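PDB 4QN8: VipE from Legionella pneumophila subsp. pneumophila str. Philadelphia 1, which is a bacterial effector of unknown biochemical function, represented here by the helical N-terminal part of the protein and probably delivered into host cells during infection. Local coordinates for residues A[4-8]-A[60-65]; A[7-11]-A[36-40]. All blocks are in the same frame, centred on the assembly; numbering follows the deposited sequence.

Interaction 1. Residues A[4-8]-A[60-65]; sequences PLTQT and DAIKDF
Leu5 and Thr8 both bind the Asp64 carboxylate, joining the N-terminal end of helix 6-20 to helix 58-69 in this all-helical fold. Leu5 is the N-cap residue, and its backbone N donates to Asp64 OD2 (2.9 Å, N-H...O angle 152°) from above the carboxylate plane. One turn on, the Thr8 hydroxyl donates to the anti lone pair of the same oxygen, with OG1 and OD2 2.6 Å apart. Asp64 reaches both because its CG lies anti to the backbone N (chi1 -170°), which sends the carboxylate across to helix 6-20. Two donors thus grip one oxygen, and the start of helix 6-20 probably helps to stabilise its negative charge.

Van der Waals contacts lie beside these bonds. Pro4 CB lies 3.4 Å from Asp64 OD2, while Leu5 CD1 rests against Ala61 CA and Asp64 CB, 3.9 Å from each. The amide of Gln7, whose strongest polar partner is Thr39, passes the Ala61 methyl with NE2 3.7 Å from CB.

A water completes the polar network: it donates both to Thr8 OG1 and to Ala61 O, at 2.7 Å from each, and Ala61 O also accepts the helical bond from Phe65 N.

Interaction 2. Residues A[7-11]-A[36-40]; sequences QTQRL and NTFTK
Gln7 pairs its side-chain amide with both backbone polar groups of Thr39. The stronger bond runs from Thr39 N to Gln7 OE1 (2.9 Å, N-H...O angle 161°), and the donor meets a lone pair in the plane of the amide carbonyl, at a C=O...N angle of 139°. Alongside it, Gln7 NE2 returns a weak bond to Thr39 O at 3.3 Å. Together they should restrict rotation of the amide, the Thr39 N bond doing most of this. Thr39 has an extended backbone that presents its N-H and C=O on one side, where a single amide can meet both. The glutamine spans the gap as a straight arm, with CG anti to the backbone N (chi1 176°) and the chain extended beyond it. His56 NE2 adds a weak bond to Thr39 O.

Next to these bonds, Gln7 OE1 approaches the backbone of Phe38, 3.2 Å from its CA. One turn along the helix, Leu11 supplies the apolar half of the contact. Leu11 CD1 approaches the Phe38 ring obliquely, 3.5 Å from CE2, and also nears Thr37 O, while Leu11 CD2 meets the Thr37 methyl CG2 at 4.1 Å. The Thr37 hydroxyl turns back to the end of helix 26-32 and the turn after it, where OG1 is hydrogen-bonded to Asp34 O and Leu32 O, which must share its single proton.

Here helix 6-20 holds the long connection between helices 26-32 and 58-69 through a helix-to-loop contact in which a side-chain amide bridges the backbone N-H and C=O of one extended residue.

Interactions 1 and 2 lie next to each other at the start of helix 6-20, their centres about 6 Å apart, and they share Gln7 and Thr8. Thr8 faces 60-65, Leu11 packs on 36-40 and also touches Phe65, and Gln7 touches both partners. Those partners also meet directly. The Phe38 ring packs edge-to-face with that of Phe65, and Phe38 CE2 lies 3.6 Å from Phe65 CB; Phe38 CB is likewise 3.6 Å from Ile62 CG1. Helix 6-20, helix 58-69 and the loop carrying 36-40 therefore pack against one another, with polar bonds from helix 6-20 to each of the other two.

Interaction 1. Residues A[4-8]-A[60-65]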
loop_
_atom_site.group_PDB
_atom_site.type_symbol
_atom_site.label_atom_id
_atom_site.label_comp_id
_atom_site.label_asym_id
_atom_site.label_seq_id
_atom_site.Cartn_x
_atom_site.Cartn_y
_atom_site.Cartn_z
ATOM N N PRO A 4 2.422 -8.147 -15.247
ATOM C CA PRO A 4 1.996 -8.220 -13.842
ATOM C C PRO A 4 1.177 -9.479 -13.575
ATOM O O PRO A 4 0.804 -10.180 -14.517
ATOM C CB PRO A 4 1.103 -6.986 -13.679
ATOM C CG PRO A 4 0.655 -6.644 -15.070
ATOM C CD PRO A 4 1.790 -7.027 -15.968
ATOM N N LEU A 5 0.902 -9.761 -12.305
ATOM C CA LEU A 5 0.001 -10.844 -11.941
ATOM C C LEU A 5 -1.374 -10.617 -12.552
ATOM O O LEU A 5 -1.782 -9.465 -12.758
ATOM C CB LEU A 5 -0.165 -10.883 -10.427
ATOM C CG LEU A 5 1.122 -11.156 -9.649
ATOM C CD1 LEU A 5 0.935 -10.880 -8.162
ATOM C CD2 LEU A 5 1.505 -12.598 -9.877
ATOM N N THR A 6 -2.087 -11.708 -12.836
ATOM C CA THR A 6 -3.448 -11.603 -13.353
ATOM C C THR A 6 -4.341 -10.855 -12.361
ATOM O O THR A 6 -5.146 -10.002 -12.747
ATOM C CB THR A 6 -4.029 -12.982 -13.692
ATOM O OG1 THR A 6 -3.200 -13.602 -14.688
ATOM C CG2 THR A 6 -5.449 -12.847 -14.233
ATOM N N GLN A 7 -4.175 -11.158 -11.076
ATOM C CA GLN A 7 -4.884 -10.459 -10.012
ATOM C C GLN A 7 -4.713 -8.938 -10.146
ATOM O O GLN A 7 -5.679 -8.174 -10.053
ATOM C CB GLN A 7 -4.338 -10.941 -8.664
ATOM C CG GLN A 7 -4.905 -10.234 -7.471
ATOM C CD GLN A 7 -4.409 -10.808 -6.154
ATOM O OE1 GLN A 7 -4.806 -10.342 -5.093
ATOM N NE2 GLN A 7 -3.551 -11.834 -6.218
ATOM N N THR A 8 -3.479 -8.508 -10.390
ATOM C CA THR A 8 -3.177 -7.093 -10.558
ATOM C C THR A 8 -3.912 -6.523 -11.759
ATOM O O THR A 8 -4.539 -5.466 -11.671
ATOM C CB THR A 8 -1.683 -6.886 -10.760
ATOM O OG1 THR A 8 -1.020 -7.139 -9.518
ATOM C CG2 THR A 8 -1.374 -5.449 -11.220
ATOM N N ASP A 60 3.281 -9.620 -1.825
ATOM C CA ASP A 60 3.740 -9.690 -3.216
ATOM C C ASP A 60 2.663 -9.135 -4.149
ATOM O O ASP A 60 2.962 -8.410 -5.099
ATOM C CB ASP A 60 4.031 -11.135 -3.631
ATOM C CG ASP A 60 5.313 -11.695 -3.020
ATOM O OD1 ASP A 60 6.201 -10.905 -2.621
ATOM O OD2 ASP A 60 5.421 -12.949 -2.955
ATOM N N ALA A 61 1.412 -9.497 -3.885
ATOM C CA ALA A 61 0.313 -9.107 -4.769
ATOM C C ALA A 61 0.024 -7.613 -4.684
ATOM O O ALA A 61 -0.217 -6.952 -5.702
ATOM C CB ALA A 61 -0.929 -9.901 -4.437
ATOM N N ILE A 62 0.023 -7.082 -3.465
ATOM C CA ILE A 62 -0.194 -5.648 -3.273
ATOM C C ILE A 62 0.945 -4.839 -3.907
ATOM O O ILE A 62 0.709 -3.824 -4.573
ATOM C CB ILE A 62 -0.337 -5.293 -1.768
ATOM C CG1 ILE A 62 -1.456 -6.127 -1.123
ATOM C CG2 ILE A 62 -0.577 -3.795 -1.597
ATOM C CD1 ILE A 62 -1.699 -5.826 0.356
ATOM N N LYS A 63 2.184 -5.292 -3.705
ATOM C CA LYS A 63 3.343 -4.634 -4.296
ATOM C C LYS A 63 3.192 -4.577 -5.806
ATOM O O LYS A 63 3.454 -3.546 -6.434
ATOM C CB LYS A 63 4.626 -5.412 -3.958
ATOM C CG LYS A 63 5.217 -5.168 -2.570
ATOM C CD LYS A 63 6.463 -6.046 -2.443
ATOM C CE LYS A 63 7.159 -5.943 -1.115
ATOM N NZ LYS A 63 8.236 -6.976 -1.087
ATOM N N ASP A 64 2.768 -5.694 -6.389
ATOM C CA ASP A 64 2.660 -5.783 -7.843
ATOM C C ASP A 64 1.645 -4.758 -8.348
ATOM O O ASP A 64 1.871 -4.088 -9.363
ATOM C CB ASP A 64 2.292 -7.212 -8.259
ATOM C CG ASP A 64 2.411 -7.442 -9.758
ATOM O OD1 ASP A 64 3.547 -7.414 -10.287
ATOM O OD2 ASP A 64 1.367 -7.658 -10.407
ATOM N N PHE A 65 0.535 -4.628 -7.625
ATOM C CA PHE A 65 -0.517 -3.666 -7.990
ATOM C C PHE A 65 -0.006 -2.233 -7.929
ATOM O O PHE A 65 -0.201 -1.457 -8.867
ATOM C CB PHE A 65 -1.718 -3.825 -7.059
ATOM C CG PHE A 65 -2.847 -2.871 -7.338
ATOM C CD1 PHE A 65 -3.820 -3.184 -8.273
ATOM C CD2 PHE A 65 -2.955 -1.681 -6.626
ATOM C CE1 PHE A 65 -4.890 -2.311 -8.512
ATOM C CE2 PHE A 65 -4.001 -0.801 -6.867
ATOM C CZ PHE A 65 -4.971 -1.122 -7.814
HETATM O O HOH W 1 -2.289 -7.801 -7.281
#

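Interaction 2. Residues A[7-11]-A[36-40]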
loop_
_atom_site.group_PDB
_atom_site.type_symbol
_atom_site.label_atom_id
_atom_site.label_comp_id
_atom_site.label_asym_id
_atom_site.label_seq_id
_atom_site.Cartn_x
_atom_site.Cartn_y
_atom_site.Cartn_z
ATOM N N GLN A 7 -4.175 -11.158 -11.076
ATOM C CA GLN A 7 -4.884 -10.459 -10.012
ATOM C C GLN A 7 -4.713 -8.938 -10.146
ATOM O O GLN A 7 -5.679 -8.174 -10.053
ATOM C CB GLN A 7 -4.338 -10.941 -8.664
ATOM C CG GLN A 7 -4.905 -10.234 -7.471
ATOM C CD GLN A 7 -4.409 -10.808 -6.154
ATOM O OE1 GLN A 7 -4.806 -10.342 -5.093
ATOM N NE2 GLN A 7 -3.551 -11.834 -6.218
ATOM N N THR A 8 -3.479 -8.508 -10.390
ATOM C CA THR A 8 -3.177 -7.093 -10.558
ATOM C C THR A 8 -3.912 -6.523 -11.759
ATOM O O THR A 8 -4.539 -5.466 -11.671
ATOM C CB THR A 8 -1.683 -6.886 -10.760
ATOM O OG1 THR A 8 -1.020 -7.139 -9.518
ATOM C CG2 THR A 8 -1.374 -5.449 -11.220
ATOM N N GLN A 9 -3.840 -7.230 -12.877
ATOM C CA GLN A 9 -4.486 -6.763 -14.102
ATOM C C GLN A 9 -5.981 -6.559 -13.914
ATOM O O GLN A 9 -6.545 -5.578 -14.406
ATOM C CB GLN A 9 -4.252 -7.751 -15.245
ATOM C CG GLN A 9 -2.788 -7.887 -15.673
ATOM C CD GLN A 9 -2.566 -9.094 -16.566
ATOM O OE1 GLN A 9 -3.499 -9.848 -16.852
ATOM N NE2 GLN A 9 -1.329 -9.283 -17.009
ATOM N N ARG A 10 -6.630 -7.499 -13.229
ATOM C CA ARG A 10 -8.084 -7.435 -13.090
ATOM C C ARG A 10 -8.449 -6.266 -12.188
ATOM O O ARG A 10 -9.391 -5.534 -12.472
ATOM C CB ARG A 10 -8.650 -8.747 -12.546
ATOM C CG ARG A 10 -8.328 -9.961 -13.421
ATOM C CD ARG A 10 -9.080 -9.934 -14.740
ATOM N NE ARG A 10 -8.593 -10.961 -15.660
ATOM C CZ ARG A 10 -8.974 -12.235 -15.632
ATOM N NH1 ARG A 10 -9.865 -12.655 -14.736
ATOM N NH2 ARG A 10 -8.475 -13.093 -16.512
ATOM N N LEU A 11 -7.695 -6.082 -11.108
ATOM C CA LEU A 11 -7.992 -4.997 -10.176
ATOM C C LEU A 11 -7.666 -3.626 -10.782
ATOM O O LEU A 11 -8.388 -2.651 -10.542
ATOM C CB LEU A 11 -7.302 -5.221 -8.824
ATOM C CG LEU A 11 -7.832 -6.483 -8.129
ATOM C CD1 LEU A 11 -6.947 -6.933 -6.982
ATOM C CD2 LEU A 11 -9.251 -6.277 -7.609
ATOM N N ASN A 36 -9.315 -7.996 2.354
ATOM C CA ASN A 36 -9.343 -9.186 1.509
ATOM C C ASN A 36 -9.320 -8.927 0.012
ATOM O O ASN A 36 -9.435 -9.859 -0.779
ATOM C CB ASN A 36 -10.550 -10.048 1.846
ATOM C CG ASN A 36 -10.445 -10.653 3.211
ATOM O OD1 ASN A 36 -10.994 -10.129 4.178
ATOM N ND2 ASN A 36 -9.713 -11.756 3.308
ATOM N N THR A 37 -9.155 -7.669 -0.385
ATOM C CA THR A 37 -9.144 -7.354 -1.819
ATOM C C THR A 37 -7.995 -8.051 -2.549
ATOM O O THR A 37 -8.173 -8.546 -3.669
ATOM C CB THR A 37 -9.069 -5.840 -2.096
ATOM O OG1 THR A 37 -10.202 -5.195 -1.505
ATOM C CG2 THR A 37 -9.080 -5.582 -3.597
ATOM N N PHE A 38 -6.828 -8.082 -1.905
ATOM C CA PHE A 38 -5.645 -8.766 -2.428
ATOM C C PHE A 38 -5.394 -10.035 -1.617
ATOM O O PHE A 38 -5.578 -10.053 -0.387
ATOM C CB PHE A 38 -4.418 -7.849 -2.351
ATOM C CG PHE A 38 -4.567 -6.573 -3.125
ATOM C CD1 PHE A 38 -5.111 -5.438 -2.533
ATOM C CD2 PHE A 38 -4.189 -6.514 -4.449
ATOM C CE1 PHE A 38 -5.269 -4.265 -3.254
ATOM C CE2 PHE A 38 -4.347 -5.338 -5.188
ATOM C CZ PHE A 38 -4.893 -4.212 -4.583
ATOM N N THR A 39 -4.991 -11.109 -2.292
ATOM C CA THR A 39 -4.781 -12.388 -1.606
ATOM C C THR A 39 -3.450 -13.025 -1.980
ATOM O O THR A 39 -2.935 -12.807 -3.076
ATOM C CB THR A 39 -5.900 -13.421 -1.906
ATOM O OG1 THR A 39 -5.858 -13.789 -3.289
ATOM C CG2 THR A 39 -7.281 -12.875 -1.563
ATOM N N LYS A 40 -2.905 -13.829 -1.067
ATOM C CA LYS A 40 -1.784 -14.684 -1.420
ATOM C C LYS A 40 -2.327 -15.765 -2.347
ATOM O O LYS A 40 -3.538 -15.998 -2.387
ATOM C CB LYS A 40 -1.159 -15.320 -0.169
ATOM C CG LYS A 40 -2.052 -16.335 0.531
ATOM C CD LYS A 40 -1.288 -17.051 1.660
ATOM C CE LYS A 40 -1.817 -18.457 1.913
ATOM N NZ LYS A 40 -1.543 -19.391 0.788
#